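Pilin, type IV (Thermus thermophilus, PDB 4BHR) probably serves, through the soluble headgroup present here, as a subunit of type IV pili, surface fibres linked to adhesion. Local coordinates at residues 7-18 / 36-47; 55-64 / 74-82. All blocks are in the same frame, centred on the assembly; numbering follows the deposited sequence.

In the fold
The two contacts share one compact pilin headgroup, in which helix 6-20 lies across an antiparallel sheet. Interaction 1 sets that helix against the loop 36-47, which runs from strand 34-35 to strand 47-54; interaction 2 lies further along the chain, between the neighbouring strands 61-67 and 74-78 and the turns at their ends. Their centres are about 14 Å apart, on opposite sides of the chain's centre, yet they touch: Val11 and Ala15 of the helix pack on Phe77, and Ala15 also meets Phe61. One helix thus joins the two, and loop, helix and sheet are packed into a single unit, the soluble part of the pilin.

Interaction 1. Residues 7-18 / 36-47; sequences AQAYVRNVATAV and CDQFVANPPASV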
ATOM      1  N   ALA A   7       3.421  -1.191  11.795  1.00 20.47           N
ATOM      2  CA  ALA A   7       2.382  -1.214  10.764  1.00 22.17           C
ATOM      3  C   ALA A   7       2.603  -0.087   9.752  1.00 21.25           C
ATOM      4  O   ALA A   7       2.516  -0.312   8.528  1.00 18.03           O
ATOM      5  CB  ALA A   7       0.998  -1.124  11.390  1.00 23.17           C
ATOM      6  N   GLN A   8       2.934   1.108  10.239  1.00 19.38           N
ATOM      7  CA  GLN A   8       3.216   2.202   9.307  1.00 20.17           C
ATOM      8  C   GLN A   8       4.404   1.915   8.425  1.00 20.21           C
ATOM      9  O   GLN A   8       4.357   2.173   7.221  1.00 21.23           O
ATOM     10  CB  GLN A   8       3.488   3.479  10.040  1.00 20.35           C
ATOM     11  CG  GLN A   8       2.362   3.960  10.901  1.00 25.58           C
ATOM     12  CD  GLN A   8       2.824   5.088  11.796  1.00 24.91           C
ATOM     13  OE1 GLN A   8       2.657   5.016  13.033  1.00 25.32           O
ATOM     14  NE2 GLN A   8       3.422   6.129  11.195  1.00 19.06           N
ATOM     15  N   ALA A   9       5.469   1.358   9.009  1.00 20.17           N
ATOM     16  CA  ALA A   9       6.630   0.977   8.257  1.00 18.24           C
ATOM     17  C   ALA A   9       6.294  -0.034   7.173  1.00 18.79           C
ATOM     18  O   ALA A   9       6.712   0.136   5.993  1.00 18.83           O
ATOM     19  CB  ALA A   9       7.701   0.406   9.197  1.00 19.32           C
ATOM     20  N   TYR A  10       5.507  -1.050   7.550  1.00 18.90           N
ATOM     21  CA  TYR A  10       5.090  -2.051   6.589  1.00 18.54           C
ATOM     22  C   TYR A  10       4.314  -1.413   5.424  1.00 18.80           C
ATOM     23  O   TYR A  10       4.564  -1.745   4.282  1.00 17.86           O
ATOM     24  CB  TYR A  10       4.219  -3.104   7.253  1.00 19.55           C
ATOM     25  CG  TYR A  10       3.751  -4.198   6.297  1.00 18.34           C
ATOM     26  CD1 TYR A  10       4.640  -5.144   5.801  1.00 17.65           C
ATOM     27  CD2 TYR A  10       2.425  -4.270   5.890  1.00 17.49           C
ATOM     28  CE1 TYR A  10       4.216  -6.147   4.956  1.00 18.48           C
ATOM     29  CE2 TYR A  10       1.994  -5.274   5.022  1.00 18.08           C
ATOM     30  CZ  TYR A  10       2.887  -6.222   4.577  1.00 18.29           C
ATOM     31  OH  TYR A  10       2.466  -7.217   3.730  1.00 18.05           O
ATOM     32  N   VAL A  11       3.379  -0.518   5.733  1.00 18.55           N
ATOM     33  CA  VAL A  11       2.594   0.159   4.696  1.00 16.64           C
ATOM     34  C   VAL A  11       3.476   0.936   3.721  1.00 17.41           C
ATOM     35  O   VAL A  11       3.299   0.847   2.480  1.00 15.99           O
ATOM     36  CB  VAL A  11       1.474   1.026   5.313  1.00 17.99           C
ATOM     37  CG1 VAL A  11       0.999   2.092   4.370  1.00 17.95           C
ATOM     38  CG2 VAL A  11       0.350   0.117   5.838  1.00 16.56           C
ATOM     39  N   ARG A  12       4.482   1.644   4.256  1.00 16.15           N
ATOM     40  CA  ARG A  12       5.332   2.455   3.427  1.00 18.19           C
ATOM     41  C   ARG A  12       6.227   1.553   2.587  1.00 16.69           C
ATOM     42  O   ARG A  12       6.492   1.852   1.423  1.00 17.12           O
ATOM     43  CB  ARG A  12       6.156   3.427   4.275  1.00 19.83           C
ATOM     44  CG  ARG A  12       6.956   4.444   3.441  1.00 23.31           C
ATOM     45  CD  ARG A  12       6.046   5.329   2.629  1.00 22.39           C
ATOM     46  NE  ARG A  12       6.724   6.260   1.705  1.00 23.97           N
ATOM     47  CZ  ARG A  12       7.124   5.920   0.491  1.00 24.77           C
ATOM     48  NH1 ARG A  12       6.998   4.659   0.064  1.00 24.89           N
ATOM     49  NH2 ARG A  12       7.688   6.825  -0.283  1.00 26.06           N
ATOM     50  N   ASN A  13       6.704   0.450   3.186  1.00 16.65           N
ATOM     51  CA  ASN A  13       7.527  -0.481   2.475  1.00 17.79           C
ATOM     52  C   ASN A  13       6.746  -1.216   1.357  1.00 15.98           C
ATOM     53  O   ASN A  13       7.274  -1.458   0.262  1.00 16.87           O
ATOM     54  CB  ASN A  13       8.215  -1.453   3.451  1.00 19.09           C
ATOM     55  CG  ASN A  13       9.185  -0.743   4.423  1.00 23.61           C
ATOM     56  OD1 ASN A  13       9.737   0.350   4.156  1.00 23.55           O
ATOM     57  ND2 ASN A  13       9.377  -1.365   5.582  1.00 28.99           N
ATOM     58  N   VAL A  14       5.465  -1.504   1.602  1.00 15.06           N
ATOM     59  CA  VAL A  14       4.596  -2.060   0.562  1.00 14.09           C
ATOM     60  C   VAL A  14       4.477  -1.068  -0.577  1.00 13.86           C
ATOM     61  O   VAL A  14       4.549  -1.426  -1.761  1.00 13.17           O
ATOM     62  CB  VAL A  14       3.210  -2.443   1.109  1.00 13.59           C
ATOM     63  CG1 VAL A  14       2.226  -2.721  -0.036  1.00 14.47           C
ATOM     64  CG2 VAL A  14       3.299  -3.662   2.000  1.00 15.17           C
ATOM     65  N   ALA A  15       4.269   0.194  -0.236  1.00 14.62           N
ATOM     66  CA  ALA A  15       4.181   1.225  -1.285  1.00 14.53           C
ATOM     67  C   ALA A  15       5.447   1.332  -2.151  1.00 16.55           C
ATOM     68  O   ALA A  15       5.359   1.358  -3.369  1.00 16.28           O
ATOM     69  CB  ALA A  15       3.818   2.583  -0.666  1.00 14.67           C
ATOM     70  N   THR A  16       6.623   1.302  -1.515  1.00 16.22           N
ATOM     71  CA  THR A  16       7.900   1.195  -2.240  1.00 19.04           C
ATOM     72  C   THR A  16       7.968   0.009  -3.192  1.00 17.58           C
ATOM     73  O   THR A  16       8.378   0.157  -4.377  1.00 18.11           O
ATOM     74  CB  THR A  16       9.081   1.172  -1.246  1.00 20.78           C
ATOM     75  OG1 THR A  16       9.084   2.412  -0.551  1.00 20.98           O
ATOM     76  CG2 THR A  16      10.425   1.059  -2.035  1.00 20.46           C
ATOM     77  N   ALA A  17       7.523  -1.158  -2.702  1.00 18.35           N
ATOM     78  CA  ALA A  17       7.518  -2.372  -3.491  1.00 17.82           C
ATOM     79  C   ALA A  17       6.544  -2.334  -4.671  1.00 17.94           C
ATOM     80  O   ALA A  17       6.824  -2.875  -5.737  1.00 19.08           O
ATOM     81  CB  ALA A  17       7.256  -3.587  -2.588  1.00 17.10           C
ATOM     82  N   VAL A  18       5.382  -1.708  -4.495  1.00 17.08           N
ATOM     83  CA  VAL A  18       4.425  -1.578  -5.585  1.00 15.84           C
ATOM     84  C   VAL A  18       5.008  -0.636  -6.638  1.00 15.78           C
ATOM     85  O   VAL A  18       4.910  -0.922  -7.827  1.00 16.49           O
ATOM     86  CB  VAL A  18       3.067  -0.970  -5.067  1.00 14.62           C
ATOM     87  CG1 VAL A  18       2.144  -0.627  -6.257  1.00 17.15           C
ATOM     88  CG2 VAL A  18       2.370  -1.858  -4.050  1.00 15.05           C
ATOM     89  N   CYS A  36      -1.389  -7.067   0.357  1.00 15.21           N
ATOM     90  CA  CYS A  36      -0.092  -6.427   0.497  1.00 17.09           C
ATOM     91  C   CYS A  36       0.984  -7.471   0.505  1.00 18.09           C
ATOM     92  O   CYS A  36       2.153  -7.129   0.227  1.00 18.07           O
ATOM     93  CB  CYS A  36      -0.013  -5.640   1.796  1.00 17.32           C
ATOM     94  SG  CYS A  36      -1.028  -4.161   1.772  1.00 18.10           S
ATOM     95  N   ASP A  37       0.629  -8.714   0.877  1.00 19.17           N
ATOM     96  CA  ASP A  37       1.687  -9.727   0.973  1.00 23.92           C
ATOM     97  C   ASP A  37       2.136 -10.236  -0.406  1.00 24.76           C
ATOM     98  O   ASP A  37       3.056 -11.036  -0.520  1.00 28.77           O
ATOM     99  CB  ASP A  37       1.313 -10.841   1.963  1.00 27.00           C
ATOM    100  CG  ASP A  37       0.153 -11.703   1.486  1.00 28.75           C
ATOM    101  OD1 ASP A  37      -0.300 -11.557   0.327  1.00 30.43           O
ATOM    102  OD2 ASP A  37      -0.291 -12.553   2.300  1.00 33.88           O
ATOM    103  N   GLN A  38       1.531  -9.697  -1.461  1.00 23.07           N
ATOM    104  CA  GLN A  38       1.990  -9.953  -2.814  1.00 22.37           C
ATOM    105  C   GLN A  38       3.124  -9.014  -3.155  1.00 21.27           C
ATOM    106  O   GLN A  38       3.800  -9.174  -4.180  1.00 18.85           O
ATOM    107  CB  GLN A  38       0.836  -9.840  -3.820  1.00 23.69           C
ATOM    108  CG  GLN A  38      -0.296 -10.841  -3.573  1.00 25.89           C
ATOM    109  CD  GLN A  38       0.209 -12.274  -3.487  1.00 30.05           C
ATOM    110  OE1 GLN A  38       0.442 -12.823  -2.391  1.00 31.80           O
ATOM    111  NE2 GLN A  38       0.403 -12.889  -4.648  1.00 26.91           N
ATOM    112  N   PHE A  39       3.388  -8.051  -2.268  1.00 18.90           N
ATOM    113  CA  PHE A  39       4.467  -7.100  -2.459  1.00 18.38           C
ATOM    114  C   PHE A  39       5.549  -7.198  -1.397  1.00 19.56           C
ATOM    115  O   PHE A  39       6.714  -7.061  -1.711  1.00 20.91           O
ATOM    116  CB  PHE A  39       3.890  -5.660  -2.494  1.00 18.26           C
ATOM    117  CG  PHE A  39       2.967  -5.447  -3.657  1.00 17.88           C
ATOM    118  CD1 PHE A  39       3.483  -5.260  -4.947  1.00 17.19           C
ATOM    119  CD2 PHE A  39       1.573  -5.491  -3.493  1.00 19.30           C
ATOM    120  CE1 PHE A  39       2.630  -5.155  -6.044  1.00 18.85           C
ATOM    121  CE2 PHE A  39       0.713  -5.364  -4.601  1.00 20.07           C
ATOM    122  CZ  PHE A  39       1.259  -5.172  -5.868  1.00 19.37           C
ATOM    123  N   VAL A  40       5.127  -7.336  -0.142  1.00 19.66           N
ATOM    124  CA  VAL A  40       6.042  -7.524   1.013  1.00 19.45           C
ATOM    125  C   VAL A  40       5.457  -8.611   1.917  1.00 21.50           C
ATOM    126  O   VAL A  40       4.316  -8.482   2.455  1.00 20.98           O
ATOM    127  CB  VAL A  40       6.226  -6.228   1.829  1.00 20.48           C
ATOM    128  CG1 VAL A  40       7.156  -6.430   3.016  1.00 21.66           C
ATOM    129  CG2 VAL A  40       6.735  -5.089   0.958  1.00 18.17           C
ATOM    130  N   ALA A  41       6.208  -9.713   2.053  1.00 20.84           N
ATOM    131  CA  ALA A  41       5.830 -10.812   2.935  1.00 22.32           C
ATOM    132  C   ALA A  41       5.868 -10.440   4.420  1.00 23.95           C
ATOM    133  O   ALA A  41       6.514  -9.487   4.835  1.00 24.25           O
ATOM    134  CB  ALA A  41       6.751 -12.007   2.666  1.00 24.44           C
ATOM    135  N   ASN A  42       5.175 -11.236   5.226  1.00 27.55           N
ATOM    136  CA  ASN A  42       5.207 -11.133   6.690  1.00 31.43           C
ATOM    137  C   ASN A  42       4.792  -9.826   7.342  1.00 30.93           C
ATOM    138  O   ASN A  42       5.607  -9.166   7.986  1.00 31.05           O
ATOM    139  CB  ASN A  42       6.542 -11.592   7.230  1.00 36.33           C
ATOM    140  CG  ASN A  42       6.801 -13.032   6.886  1.00 40.51           C
ATOM    141  OD1 ASN A  42       5.876 -13.847   6.872  1.00 45.01           O
ATOM    142  ND2 ASN A  42       8.034 -13.352   6.585  1.00 45.94           N
ATOM    143  N   PRO A  43       3.516  -9.456   7.190  1.00 30.16           N
ATOM    144  CA  PRO A  43       3.051  -8.241   7.865  1.00 29.39           C
ATOM    145  C   PRO A  43       3.190  -8.394   9.366  1.00 32.71           C
ATOM    146  O   PRO A  43       3.148  -9.533   9.878  1.00 32.86           O
ATOM    147  CB  PRO A  43       1.583  -8.165   7.491  1.00 30.96           C
ATOM    148  CG  PRO A  43       1.205  -9.543   7.100  1.00 33.89           C
ATOM    149  CD  PRO A  43       2.430 -10.146   6.484  1.00 30.91           C
ATOM    150  N   PRO A  44       3.338  -7.266  10.072  1.00 29.31           N
ATOM    151  CA  PRO A  44       3.449  -7.336  11.531  1.00 30.73           C
ATOM    152  C   PRO A  44       2.157  -7.803  12.187  1.00 30.76           C
ATOM    153  O   PRO A  44       1.075  -7.747  11.598  1.00 27.80           O
ATOM    154  CB  PRO A  44       3.810  -5.897  11.933  1.00 32.04           C
ATOM    155  CG  PRO A  44       3.318  -5.047  10.805  1.00 28.85           C
ATOM    156  CD  PRO A  44       3.323  -5.877   9.566  1.00 28.77           C
ATOM    157  N   ALA A  45       2.269  -8.267  13.432  1.00 30.44           N
ATOM    158  CA  ALA A  45       1.127  -8.792  14.153  1.00 30.99           C
ATOM    159  C   ALA A  45      -0.029  -7.784  14.337  1.00 28.41           C
ATOM    160  O   ALA A  45      -1.194  -8.169  14.442  1.00 30.64           O
ATOM    161  CB  ALA A  45       1.597  -9.340  15.498  1.00 34.11           C
ATOM    162  N   SER A  46       0.311  -6.498  14.346  1.00 29.61           N
ATOM    163  CA  SER A  46      -0.669  -5.410  14.472  1.00 29.83           C
ATOM    164  C   SER A  46      -1.524  -5.239  13.216  1.00 28.80           C
ATOM    165  O   SER A  46      -2.591  -4.615  13.259  1.00 31.34           O
ATOM    166  CB  SER A  46       0.064  -4.120  14.729  1.00 30.80           C
ATOM    167  OG  SER A  46       1.046  -3.961  13.715  1.00 32.32           O
ATOM    168  N   VAL A  47      -1.055  -5.771  12.093  1.00 29.49           N
ATOM    169  CA  VAL A  47      -1.822  -5.661  10.849  1.00 30.22           C
ATOM    170  C   VAL A  47      -2.749  -6.851  10.694  1.00 30.73           C
ATOM    171  O   VAL A  47      -2.308  -7.993  10.694  1.00 35.73           O
ATOM    172  CB  VAL A  47      -0.905  -5.527   9.623  1.00 28.58           C
ATOM    173  CG1 VAL A  47      -1.763  -5.364   8.362  1.00 29.05           C
ATOM    174  CG2 VAL A  47      -0.004  -4.321   9.813  1.00 28.23           C
TER
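Tyr10 reaches out of the helix into the bend of the 36-47 loop, and its OH donates to Val40 O at 2.6 Å. With CG anti to the backbone N (chi1 -180°), the ring extends from the helix far enough for its hydroxyl to meet Val40 O, which lies at the ring edge, in its plane. The donor sits 18° off the carbonyl plane. Pro43 covers one face of the Tyr10 ring, its CA 3.9 Å from the ring centroid in a CH-pi contact, while Val14 CG2, from the next turn of the helix, lies against the opposite face. Pro44 CD approaches off-centre, and Val40 CG1 packs 3.5 Å from Tyr10 CE1. The other methyl of Val40, CG2, turns to the helix backbone, 3.7 Å from Val14 CA. Further along, Val18 CG2 stands directly over the Phe39 ring, 3.5 Å from its centroid, and Ala17 CB touches Phe39 CB. At the other end Ala7 CB meets Val47 CG2 at 3.7 Å. Cys36, whose CB touches the Tyr10 ring, is disulfide-bonded to Cys50, tying the start of the loop to strand 47-54. This is the type IV pilin headgroup fold, a helix laid on an antiparallel sheet, with the 36-47 connection along the helix flank.

Interaction 2. Residues 55-64 / 74-82; sequences NNDGVNFTVT and SVSFDSSTG
Asp78 OD1 is gripped by three donors: Asn55 ND2, Ser80 N and Ser80 OG. Asn55 ND2 comes from across the contact, 2.9 Å from Asp78 OD1, on its syn side but 33° out of the carboxylate plane, with amide and carboxylate turned 78° against each other. Both Ser80 donors arrive from above the carboxylate plane, and the bond from Ser80 N closes an Asx turn. The other end of the Asn55 amide is held too, since Thr62 OG1 donates to Asn55 OD1 on a lone pair, in the carbonyl plane; a water that donates to Thr62 OG1 also reaches Asp78 OD2 weakly. Were Asp78 an alanine, Asn55 ND2 and both Ser80 donors would probably lose their shared acceptor, and the Asn55 amide would be less firmly fixed.

Ser79 OG links the neighbouring turn, donating to Asn60 OD1 at 2.7 Å and accepting from Phe61 N at 2.8 Å. With OG between the backbone N and the carbonyl carbon (chi1 66°), Ser79 meets both partners, while its CB lies over the Phe61 ring, 3.8 Å from the centroid. Asn60 ND2 in turn donates to Asp57 OD2, and Asp57 OD1 accepts from Val59 N, an Asx turn, and from Asn60 N, which makes the Asx motif. Beyond the turns, Val63 and Phe77 form a hydrogen-bonded pair, with Val63 N to Phe77 O at 2.9 Å, and their side chains face the helix side along with Phe61. The arrangement is an antiparallel beta hairpin in the sheet of the pilin headgroup.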
ATOM      1  N   ASN A  55      -5.777   3.886  -7.729  1.00 16.28           N
ATOM      2  CA  ASN A  55      -6.506   5.157  -7.675  1.00 18.21           C
ATOM      3  C   ASN A  55      -7.199   5.403  -9.028  1.00 19.51           C
ATOM      4  O   ASN A  55      -6.779   4.868 -10.061  1.00 19.45           O
ATOM      5  CB  ASN A  55      -5.544   6.313  -7.391  1.00 16.99           C
ATOM      6  CG  ASN A  55      -5.037   6.342  -5.925  1.00 17.73           C
ATOM      7  OD1 ASN A  55      -5.131   5.344  -5.201  1.00 19.81           O
ATOM      8  ND2 ASN A  55      -4.436   7.461  -5.529  1.00 18.99           N
ATOM      9  N   ASN A  56      -8.285   6.161  -8.992  1.00 23.32           N
ATOM     10  CA  ASN A  56      -9.007   6.445 -10.229  1.00 23.97           C
ATOM     11  C   ASN A  56      -8.161   7.141 -11.330  1.00 23.74           C
ATOM     12  O   ASN A  56      -8.515   7.101 -12.530  1.00 24.32           O
ATOM     13  CB  ASN A  56     -10.283   7.236  -9.903  1.00 29.00           C
ATOM     14  CG  ASN A  56     -11.331   6.394  -9.162  1.00 33.77           C
ATOM     15  OD1 ASN A  56     -11.419   5.179  -9.320  1.00 37.19           O
ATOM     16  ND2 ASN A  56     -12.144   7.063  -8.353  1.00 37.51           N
ATOM     17  N   ASP A  57      -7.049   7.778 -10.960  1.00 23.39           N
ATOM     18  CA  ASP A  57      -6.267   8.469 -11.970  1.00 22.09           C
ATOM     19  C   ASP A  57      -5.510   7.540 -12.890  1.00 23.67           C
ATOM     20  O   ASP A  57      -4.907   7.979 -13.880  1.00 23.78           O
ATOM     21  CB  ASP A  57      -5.366   9.567 -11.353  1.00 21.07           C
ATOM     22  CG  ASP A  57      -4.218   9.012 -10.510  1.00 21.93           C
ATOM     23  OD1 ASP A  57      -4.070   7.786 -10.404  1.00 20.84           O
ATOM     24  OD2 ASP A  57      -3.437   9.837  -9.997  1.00 20.68           O
ATOM     25  N   GLY A  58      -5.482   6.253 -12.537  1.00 21.78           N
ATOM     26  CA  GLY A  58      -4.794   5.269 -13.349  1.00 23.11           C
ATOM     27  C   GLY A  58      -3.280   5.347 -13.269  1.00 22.71           C
ATOM     28  O   GLY A  58      -2.571   4.665 -14.023  1.00 23.20           O
ATOM     29  N   VAL A  59      -2.768   6.161 -12.340  1.00 18.85           N
ATOM     30  CA  VAL A  59      -1.314   6.271 -12.171  1.00 16.10           C
ATOM     31  C   VAL A  59      -0.859   5.885 -10.754  1.00 15.78           C
ATOM     32  O   VAL A  59       0.209   5.274 -10.570  1.00 15.90           O
ATOM     33  CB  VAL A  59      -0.845   7.716 -12.496  1.00 16.56           C
ATOM     34  CG1 VAL A  59       0.609   7.942 -12.118  1.00 18.95           C
ATOM     35  CG2 VAL A  59      -1.037   7.964 -14.008  1.00 17.67           C
ATOM     36  N   ASN A  60      -1.628   6.338  -9.776  1.00 15.64           N
ATOM     37  CA  ASN A  60      -1.283   6.184  -8.357  1.00 16.05           C
ATOM     38  C   ASN A  60      -2.048   5.074  -7.697  1.00 14.80           C
ATOM     39  O   ASN A  60      -2.990   4.495  -8.300  1.00 15.78           O
ATOM     40  CB  ASN A  60      -1.526   7.546  -7.668  1.00 15.98           C
ATOM     41  CG  ASN A  60      -0.450   8.534  -7.992  1.00 15.94           C
ATOM     42  OD1 ASN A  60       0.710   8.340  -7.602  1.00 18.47           O
ATOM     43  ND2 ASN A  60      -0.794   9.627  -8.734  1.00 15.87           N
ATOM     44  N   PHE A  61      -1.660   4.769  -6.453  1.00 13.46           N
ATOM     45  CA  PHE A  61      -2.289   3.653  -5.731  1.00 13.73           C
ATOM     46  C   PHE A  61      -2.400   4.022  -4.258  1.00 12.98           C
ATOM     47  O   PHE A  61      -1.755   4.956  -3.767  1.00 14.93           O
ATOM     48  CB  PHE A  61      -1.456   2.350  -5.896  1.00 13.89           C
ATOM     49  CG  PHE A  61      -0.009   2.519  -5.476  1.00 14.36           C
ATOM     50  CD1 PHE A  61       0.345   2.278  -4.140  1.00 14.92           C
ATOM     51  CD2 PHE A  61       0.980   2.923  -6.373  1.00 13.89           C
ATOM     52  CE1 PHE A  61       1.670   2.471  -3.701  1.00 15.26           C
ATOM     53  CE2 PHE A  61       2.288   3.123  -5.950  1.00 14.44           C
ATOM     54  CZ  PHE A  61       2.642   2.891  -4.615  1.00 14.21           C
ATOM     55  N   THR A  62      -3.178   3.258  -3.547  1.00 13.55           N
ATOM     56  CA  THR A  62      -3.342   3.449  -2.081  1.00 14.69           C
ATOM     57  C   THR A  62      -3.116   2.104  -1.397  1.00 14.67           C
ATOM     58  O   THR A  62      -3.680   1.075  -1.786  1.00 13.98           O
ATOM     59  CB  THR A  62      -4.754   3.962  -1.720  1.00 16.54           C
ATOM     60  OG1 THR A  62      -4.974   5.242  -2.352  1.00 18.44           O
ATOM     61  CG2 THR A  62      -4.909   4.170  -0.165  1.00 17.34           C
ATOM     62  N   VAL A  63      -2.303   2.119  -0.339  1.00 13.24           N
ATOM     63  CA  VAL A  63      -2.060   0.929   0.464  1.00 13.28           C
ATOM     64  C   VAL A  63      -2.788   1.138   1.766  1.00 14.92           C
ATOM     65  O   VAL A  63      -2.601   2.194   2.412  1.00 15.41           O
ATOM     66  CB  VAL A  63      -0.528   0.799   0.787  1.00 12.87           C
ATOM     67  CG1 VAL A  63      -0.279  -0.507   1.563  1.00 13.69           C
ATOM     68  CG2 VAL A  63       0.269   0.798  -0.502  1.00 13.65           C
ATOM     69  N   THR A  64      -3.607   0.163   2.153  1.00 16.05           N
ATOM     70  CA  THR A  64      -4.386   0.305   3.382  1.00 17.23           C
ATOM     71  C   THR A  64      -4.269  -0.900   4.297  1.00 15.12           C
ATOM     72  O   THR A  64      -4.479  -2.018   3.870  1.00 16.72           O
ATOM     73  CB  THR A  64      -5.873   0.491   3.053  1.00 17.78           C
ATOM     74  OG1 THR A  64      -6.029   1.635   2.198  1.00 20.39           O
ATOM     75  CG2 THR A  64      -6.633   0.734   4.394  1.00 21.32           C
ATOM     76  N   SER A  74      -6.959   2.038  11.260  1.00 21.33           N
ATOM     77  CA  SER A  74      -6.236   1.707  10.022  1.00 22.35           C
ATOM     78  C   SER A  74      -5.279   2.836   9.642  1.00 19.79           C
ATOM     79  O   SER A  74      -5.411   3.992  10.062  1.00 20.47           O
ATOM     80  CB  SER A  74      -7.230   1.449   8.861  1.00 26.32           C
ATOM     81  OG  SER A  74      -8.052   2.587   8.627  1.00 25.39           O
ATOM     82  N   VAL A  75      -4.293   2.483   8.821  1.00 19.37           N
ATOM     83  CA  VAL A  75      -3.337   3.426   8.345  1.00 17.74           C
ATOM     84  C   VAL A  75      -3.236   3.193   6.831  1.00 16.26           C
ATOM     85  O   VAL A  75      -3.351   2.053   6.383  1.00 17.59           O
ATOM     86  CB  VAL A  75      -1.984   3.259   9.027  1.00 20.01           C
ATOM     87  CG1 VAL A  75      -1.555   1.780   9.063  1.00 21.33           C
ATOM     88  CG2 VAL A  75      -0.942   4.188   8.402  1.00 20.33           C
ATOM     89  N   SER A  76      -3.103   4.284   6.121  1.00 16.56           N
ATOM     90  CA  SER A  76      -3.137   4.346   4.639  1.00 18.26           C
ATOM     91  C   SER A  76      -2.013   5.115   4.107  1.00 17.19           C
ATOM     92  O   SER A  76      -1.513   5.988   4.788  1.00 17.67           O
ATOM     93  CB  SER A  76      -4.346   5.176   4.220  1.00 19.70           C
ATOM     94  OG  SER A  76      -5.148   4.266   3.641  1.00 27.86           O
ATOM     95  N   PHE A  77      -1.561   4.790   2.892  1.00 16.21           N
ATOM     96  CA  PHE A  77      -0.574   5.624   2.243  1.00 15.83           C
ATOM     97  C   PHE A  77      -1.021   5.809   0.803  1.00 17.07           C
ATOM     98  O   PHE A  77      -1.343   4.843   0.143  1.00 16.49           O
ATOM     99  CB  PHE A  77       0.841   5.009   2.301  1.00 16.96           C
ATOM    100  CG  PHE A  77       1.841   5.815   1.552  1.00 18.80           C
ATOM    101  CD1 PHE A  77       2.023   5.603   0.175  1.00 20.14           C
ATOM    102  CD2 PHE A  77       2.629   6.761   2.208  1.00 20.48           C
ATOM    103  CE1 PHE A  77       2.986   6.333  -0.520  1.00 20.90           C
ATOM    104  CE2 PHE A  77       3.587   7.470   1.535  1.00 21.52           C
ATOM    105  CZ  PHE A  77       3.747   7.262   0.151  1.00 21.49           C
ATOM    106  N   ASP A  78      -1.088   7.054   0.340  1.00 15.84           N
ATOM    107  CA  ASP A  78      -1.638   7.388  -1.013  1.00 17.64           C
ATOM    108  C   ASP A  78      -0.513   7.925  -1.839  1.00 17.35           C
ATOM    109  O   ASP A  78       0.113   8.913  -1.468  1.00 19.17           O
ATOM    110  CB  ASP A  78      -2.754   8.456  -0.842  1.00 19.49           C
ATOM    111  CG  ASP A  78      -3.418   8.850  -2.168  1.00 21.60           C
ATOM    112  OD1 ASP A  78      -2.902   8.473  -3.243  1.00 20.44           O
ATOM    113  OD2 ASP A  78      -4.469   9.529  -2.115  1.00 23.68           O
ATOM    114  N   SER A  79      -0.109   7.185  -2.897  1.00 17.77           N
ATOM    115  CA  SER A  79       1.091   7.581  -3.633  1.00 15.70           C
ATOM    116  C   SER A  79       0.885   8.884  -4.350  1.00 16.69           C
ATOM    117  O   SER A  79       1.832   9.531  -4.749  1.00 16.92           O
ATOM    118  CB  SER A  79       1.469   6.522  -4.672  1.00 17.36           C
ATOM    119  OG  SER A  79       0.506   6.412  -5.700  1.00 16.38           O
ATOM    120  N   SER A  80      -0.376   9.264  -4.509  1.00 16.40           N
ATOM    121  CA  SER A  80      -0.692  10.481  -5.257  1.00 17.96           C
ATOM    122  C   SER A  80      -0.352  11.719  -4.432  1.00 21.06           C
ATOM    123  O   SER A  80      -0.125  12.781  -4.996  1.00 21.31           O
ATOM    124  CB  SER A  80      -2.156  10.504  -5.709  1.00 18.49           C
ATOM    125  OG  SER A  80      -2.988  11.029  -4.703  1.00 21.77           O
ATOM    126  N   THR A  81      -0.290  11.561  -3.101  1.00 21.06           N
ATOM    127  CA  THR A  81       0.093  12.632  -2.186  1.00 23.82           C
ATOM    128  C   THR A  81       1.408  12.384  -1.442  1.00 22.93           C
ATOM    129  O   THR A  81       2.062  13.320  -0.946  1.00 23.99           O
ATOM    130  CB  THR A  81      -0.994  12.865  -1.115  1.00 24.52           C
ATOM    131  OG1 THR A  81      -1.081  11.708  -0.284  1.00 25.06           O
ATOM    132  CG2 THR A  81      -2.353  13.109  -1.772  1.00 26.34           C
ATOM    133  N   GLY A  82       1.800  11.115  -1.374  1.00 19.38           N
ATOM    134  CA  GLY A  82       3.040  10.708  -0.764  1.00 21.21           C
ATOM    135  C   GLY A  82       2.864  10.787   0.742  1.00 25.38           C
ATOM    136  O   GLY A  82       3.844  10.754   1.471  1.00 25.21           O
TER
HETATM  137  O   HOH W   1      -6.624   7.067  -1.423  1.00 37.23           O